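Local coordinates for protein cytidine deaminase (Burkholderia pseudomallei, PDB 3DMO) that probably catalyses the zinc-dependent hydrolytic deamination of cytidine and 2'-deoxycytidine to uridine and 2'-deoxyuridine, salvaging pyrimidines for UMP synthesis, at residues A13-A18 and V114-Q119; K44-C49 and F68-A73. One frame throughout, in Å; residues are numbered along the deposited sequence.

How the contacts relate
From the N terminus the chain first runs through helix 11-22, whose residues 13-18 wait almost a hundred positions for their partner, residues 114-119, the end of strand 112-116 and the turn after it. That late return, contact 1, closes the longer loop. Contact 2 lies wholly within it: strand 45-49 leads to helix 62-72, which follows the zinc ligand Cys61, and residues 44-49 and 68-73 meet after a much shorter excursion. The two helices cover opposite faces of one mixed sheet. Phe46 points to helix 62-72, whereas the next residue, His47, packs on helix 11-22, so the contacts touch directly, Ala17 O lying 3.3 Å from His47 CE1.

Contact 1. Residues A13-A18 and V114-Q119; sequences ALIEAA and VLTNMQ
Ile15 carries the helix side of this contact, fitting its branched side chain against Val114 and Thr116, two residues of strand 112-116 that point to the same side because one position separates them. Its gamma methyl CG2 meets Thr116 CG2 at 3.7 Å, methyl to methyl, the two side chains reaching toward each other tip to tip. The other branch, with CG1 beside the backbone N (chi1 -76°), runs on to CD1, which touches Val114 CG1 at 3.8 Å; here the side chains cross at about a right angle. CG1 itself lies between the two strand residues and touches both, so the beta-branched isoleucine fills the space along the pair. Valine suits the extended strand and gives only carbon to the interface. Threonine divides its labour: CG2 faces the helix, while OG1, anti to the backbone N (chi1 -166°), is hydrogen-bonded to the backbone oxygen of Asp121.

This tight part is buried and wholly apolar. Toward Gln119 the segments part company. Met118 turns instead to Val86 and Glu88, and Glu16 and Gln119 are exposed and take no part in the contact. The departing chain is shaped by an Asx turn: Gln119 N donates to Asn117 OD1 at 3.0 Å, approaching from above the carbonyl plane, and Asn117 ND2 binds Asp121 OD2 and Thr89 O.

Around this core, Leu14 packs on Ala84 and Ala37, and Ala18 on Val86 and Ala37, spreading helix 11-22 over strands 80-87 and 34-40, while Val122 of strand 122-126 touches both Ile15 and Thr116.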
loop_
_atom_site.group_PDB
_atom_site.type_symbol
_atom_site.label_atom_id
_atom_site.label_comp_id
_atom_site.label_asym_id
_atom_site.label_seq_id
_atom_site.Cartn_x
_atom_site.Cartn_y
_atom_site.Cartn_z
ATOM N N ALA A 13 26.015 1.412 -17.824
ATOM C CA ALA A 13 26.518 1.287 -16.462
ATOM C C ALA A 13 25.381 1.250 -15.438
ATOM O O ALA A 13 25.442 0.476 -14.480
ATOM C CB ALA A 13 27.472 2.421 -16.146
ATOM N N LEU A 14 24.361 2.085 -15.641
ATOM C CA LEU A 14 23.204 2.140 -14.731
ATOM C C LEU A 14 22.396 0.834 -14.799
ATOM O O LEU A 14 21.910 0.340 -13.779
ATOM C CB LEU A 14 22.296 3.329 -15.064
ATOM C CG LEU A 14 21.857 4.349 -14.001
ATOM C CD1 LEU A 14 20.424 4.810 -14.242
ATOM C CD2 LEU A 14 22.043 3.917 -12.542
ATOM N N ILE A 15 22.265 0.280 -16.001
ATOM C CA ILE A 15 21.574 -1.002 -16.186
ATOM C C ILE A 15 22.333 -2.128 -15.482
ATOM O O ILE A 15 21.728 -2.975 -14.815
ATOM C CB ILE A 15 21.363 -1.325 -17.684
ATOM C CG1 ILE A 15 20.220 -0.470 -18.251
ATOM C CG2 ILE A 15 21.078 -2.821 -17.890
ATOM C CD1 ILE A 15 20.219 -0.344 -19.789
ATOM N N GLU A 16 23.657 -2.132 -15.613
ATOM C CA GLU A 16 24.478 -3.132 -14.927
ATOM C C GLU A 16 24.320 -3.066 -13.406
ATOM O O GLU A 16 24.315 -4.093 -12.730
ATOM C CB GLU A 16 25.960 -3.030 -15.333
ATOM C CG GLU A 16 26.275 -3.584 -16.738
ATOM C CD GLU A 16 25.738 -5.010 -16.965
ATOM O OE1 GLU A 16 26.078 -5.920 -16.169
ATOM O OE2 GLU A 16 24.970 -5.218 -17.938
ATOM N N ALA A 17 24.179 -1.855 -12.871
ATOM C CA ALA A 17 23.930 -1.674 -11.438
ATOM C C ALA A 17 22.526 -2.169 -11.036
ATOM O O ALA A 17 22.357 -2.773 -9.979
ATOM C CB ALA A 17 24.148 -0.215 -11.035
ATOM N N ALA A 18 21.535 -1.933 -11.895
ATOM C CA ALA A 18 20.171 -2.417 -11.656
ATOM C C ALA A 18 20.116 -3.950 -11.639
ATOM O O ALA A 18 19.409 -4.545 -10.826
ATOM C CB ALA A 18 19.216 -1.852 -12.692
ATOM N N VAL A 114 15.143 4.571 -17.313
ATOM C CA VAL A 114 15.727 3.611 -18.249
ATOM C C VAL A 114 15.161 2.222 -17.937
ATOM O O VAL A 114 15.466 1.646 -16.889
ATOM C CB VAL A 114 17.289 3.568 -18.132
ATOM C CG1 VAL A 114 17.886 2.584 -19.136
ATOM C CG2 VAL A 114 17.902 4.969 -18.296
ATOM N N LEU A 115 14.328 1.701 -18.837
ATOM C CA LEU A 115 13.660 0.414 -18.617
ATOM C C LEU A 115 14.310 -0.661 -19.462
ATOM O O LEU A 115 14.579 -0.446 -20.642
ATOM C CB LEU A 115 12.174 0.518 -18.962
ATOM C CG LEU A 115 11.423 1.602 -18.204
ATOM C CD1 LEU A 115 10.021 1.743 -18.784
ATOM C CD2 LEU A 115 11.419 1.298 -16.694
ATOM N N THR A 116 14.553 -1.819 -18.862
ATOM C CA THR A 116 15.214 -2.903 -19.580
ATOM C C THR A 116 14.776 -4.288 -19.088
ATOM O O THR A 116 13.969 -4.406 -18.167
ATOM C CB THR A 116 16.765 -2.725 -19.562
ATOM O OG1 THR A 116 17.366 -3.606 -20.522
ATOM C CG2 THR A 116 17.364 -2.972 -18.183
ATOM N N ASN A 117 15.290 -5.334 -19.725
ATOM C CA ASN A 117 15.032 -6.698 -19.280
ATOM C C ASN A 117 16.355 -7.437 -19.233
ATOM O O ASN A 117 17.408 -6.799 -19.196
ATOM C CB ASN A 117 14.008 -7.398 -20.183
ATOM C CG ASN A 117 14.450 -7.456 -21.634
ATOM O OD1 ASN A 117 15.585 -7.121 -21.961
ATOM N ND2 ASN A 117 13.548 -7.872 -22.515
ATOM N N MET A 118 16.306 -8.765 -19.233
ATOM C CA MET A 118 17.518 -9.572 -19.152
ATOM C C MET A 118 17.994 -10.023 -20.534
ATOM O O MET A 118 18.864 -10.890 -20.636
ATOM C CB MET A 118 17.295 -10.783 -18.244
ATOM C CG MET A 118 16.942 -10.438 -16.797
ATOM S SD MET A 118 18.175 -9.412 -15.973
ATOM C CE MET A 118 19.533 -10.556 -15.729
ATOM N N GLN A 119 17.437 -9.423 -21.583
ATOM C CA GLN A 119 17.729 -9.821 -22.965
ATOM C C GLN A 119 18.167 -8.658 -23.858
ATOM O O GLN A 119 18.068 -8.746 -25.083
ATOM C CB GLN A 119 16.502 -10.497 -23.588
ATOM C CG GLN A 119 15.992 -11.710 -22.836
ATOM C CD GLN A 119 14.720 -12.237 -23.449
ATOM O OE1 GLN A 119 14.756 -13.008 -24.412
ATOM N NE2 GLN A 119 13.578 -11.807 -22.909
#

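Contact 2. Residues K44-C49 and F68-A73; sequences KVFHGC and FSALAA
Strand 45-49, outermost in the sheet of this chain, meets the C-terminal end of helix 62-72, the helix that begins just after the zinc ligand Cys61, and the contact rests on a single aromatic ring. Phe46 projects from the strand with CG beside the backbone N (chi1 -71°) and lays one face over Ala70. The CA of Ala70 sits 3.8 Å from the ring centroid and 7° from the ring normal, a CH-pi contact almost exactly over the centre, and its methyl CB reaches Phe46 CD2 at 3.7 Å. Alanine suits this place because its small side chain lets the flat ring settle close to the helix backbone. One turn on, Ala73 CB meets Phe46 CZ at 3.6 Å, obliquely to the ring, at the exposed margin.

Beyond the ring the joint turns polar. A water donates to His47 O at 2.7 Å and is weakly linked to Ser69 OG in one of that residue's two conformers. Serine suits its place through firmer bonds, to Thr65 O of its own helix and to Ser69 OG of the second subunit, which bring this helix face to the subunit interface; Ala72 packs there on His47 of the same neighbour. Such packing of the helix that follows the zinc ligand Cys61 against a mixed beta sheet belongs to the cytidine deaminase fold.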
loop_
_atom_site.group_PDB
_atom_site.type_symbol
_atom_site.label_atom_id
_atom_site.label_comp_id
_atom_site.label_asym_id
_atom_site.label_seq_id
_atom_site.Cartn_x
_atom_site.Cartn_y
_atom_site.Cartn_z
ATOM N N LYS A 44 26.014 9.625 -6.869
ATOM C CA LYS A 44 25.881 8.465 -5.994
ATOM C C LYS A 44 24.800 7.526 -6.527
ATOM O O LYS A 44 23.764 7.974 -7.019
ATOM C CB LYS A 44 25.542 8.908 -4.576
ATOM C CG LYS A 44 25.796 7.859 -3.514
ATOM C CD LYS A 44 25.937 8.525 -2.150
ATOM C CE LYS A 44 26.686 7.637 -1.159
ATOM N NZ LYS A 44 25.883 6.447 -0.757
ATOM N N VAL A 45 25.056 6.228 -6.421
ATOM C CA VAL A 45 24.146 5.205 -6.928
ATOM C C VAL A 45 23.504 4.443 -5.770
ATOM O O VAL A 45 24.185 4.055 -4.820
ATOM C CB VAL A 45 24.870 4.245 -7.901
ATOM C CG1 VAL A 45 23.958 3.097 -8.333
ATOM C CG2 VAL A 45 25.346 5.011 -9.116
ATOM N N PHE A 46 22.185 4.273 -5.843
ATOM C CA PHE A 46 21.449 3.491 -4.859
ATOM C C PHE A 46 20.772 2.297 -5.524
ATOM O O PHE A 46 20.073 2.462 -6.527
ATOM C CB PHE A 46 20.405 4.365 -4.149
ATOM C CG PHE A 46 21.009 5.376 -3.220
ATOM C CD1 PHE A 46 21.194 5.073 -1.870
ATOM C CD2 PHE A 46 21.426 6.612 -3.694
ATOM C CE1 PHE A 46 21.771 6.000 -1.003
ATOM C CE2 PHE A 46 22.002 7.539 -2.834
ATOM C CZ PHE A 46 22.169 7.225 -1.485
ATOM N N HIS A 47 20.999 1.110 -4.961
ATOM C CA HIS A 47 20.346 -0.123 -5.400
ATOM C C HIS A 47 18.967 -0.241 -4.760
ATOM O O HIS A 47 18.771 0.131 -3.602
ATOM C CB HIS A 47 21.149 -1.345 -4.956
ATOM C CG HIS A 47 22.363 -1.619 -5.782
ATOM N ND1 HIS A 47 22.743 -0.826 -6.844
ATOM C CD2 HIS A 47 23.301 -2.590 -5.683
ATOM C CE1 HIS A 47 23.857 -1.306 -7.371
ATOM N NE2 HIS A 47 24.217 -2.373 -6.683
ATOM N N GLY A 48 18.028 -0.798 -5.512
ATOM C CA GLY A 48 16.746 -1.194 -4.970
ATOM C C GLY A 48 16.370 -2.553 -5.522
ATOM O O GLY A 48 16.759 -2.917 -6.635
ATOM N N CYS A 49 15.631 -3.317 -4.733
ATOM C CA CYS A 49 15.090 -4.584 -5.186
ATOM C C CYS A 49 13.707 -4.742 -4.573
ATOM O O CYS A 49 13.373 -4.052 -3.592
ATOM C CB CYS A 49 16.018 -5.737 -4.778
ATOM S SG CYS A 49 16.269 -5.872 -2.997
ATOM N N PHE A 68 13.448 5.204 -1.550
ATOM C CA PHE A 68 13.350 5.341 -0.088
ATOM C C PHE A 68 14.738 5.294 0.573
ATOM O O PHE A 68 14.998 6.022 1.545
ATOM C CB PHE A 68 12.417 4.285 0.530
ATOM C CG PHE A 68 10.988 4.339 0.034
ATOM C CD1 PHE A 68 10.212 3.177 0.034
ATOM C CD2 PHE A 68 10.418 5.525 -0.424
ATOM C CE1 PHE A 68 8.892 3.192 -0.413
ATOM C CE2 PHE A 68 9.089 5.554 -0.874
ATOM C CZ PHE A 68 8.329 4.380 -0.867
ATOM N N SER A 69 15.629 4.457 0.021
ATOM C CA SER A 69 17.010 4.353 0.501
ATOM C C SER A 69 17.774 5.661 0.296
ATOM O O SER A 69 18.473 6.133 1.196
ATOM C CB SER A 69 17.741 3.201 -0.190
ATOM O OG SER A 69 17.362 1.952 0.357
ATOM N N ALA A 70 17.633 6.251 -0.885
ATOM C CA ALA A 70 18.250 7.540 -1.178
ATOM C C ALA A 70 17.698 8.655 -0.274
ATOM O O ALA A 70 18.457 9.482 0.226
ATOM C CB ALA A 70 18.069 7.895 -2.634
ATOM N N LEU A 71 16.381 8.674 -0.071
ATOM C CA LEU A 71 15.759 9.632 0.852
ATOM C C LEU A 71 16.310 9.510 2.271
ATOM O O LEU A 71 16.638 10.514 2.906
ATOM C CB LEU A 71 14.226 9.489 0.858
ATOM C CG LEU A 71 13.341 10.357 -0.060
ATOM C CD1 LEU A 71 13.150 11.763 0.489
ATOM C CD2 LEU A 71 13.842 10.429 -1.502
ATOM N N ALA A 72 16.428 8.278 2.754
ATOM C CA ALA A 72 17.029 7.993 4.060
ATOM C C ALA A 72 18.496 8.449 4.173
ATOM O O ALA A 72 18.973 8.733 5.271
ATOM C CB ALA A 72 16.899 6.515 4.383
ATOM N N ALA A 73 19.185 8.538 3.033
ATOM C CA ALA A 73 20.553 9.036 2.981
ATOM C C ALA A 73 20.629 10.565 2.856
ATOM O O ALA A 73 21.718 11.125 2.787
ATOM C CB ALA A 73 21.333 8.350 1.835
HETATM O O HOH W 1 20.108 1.187 -1.491
#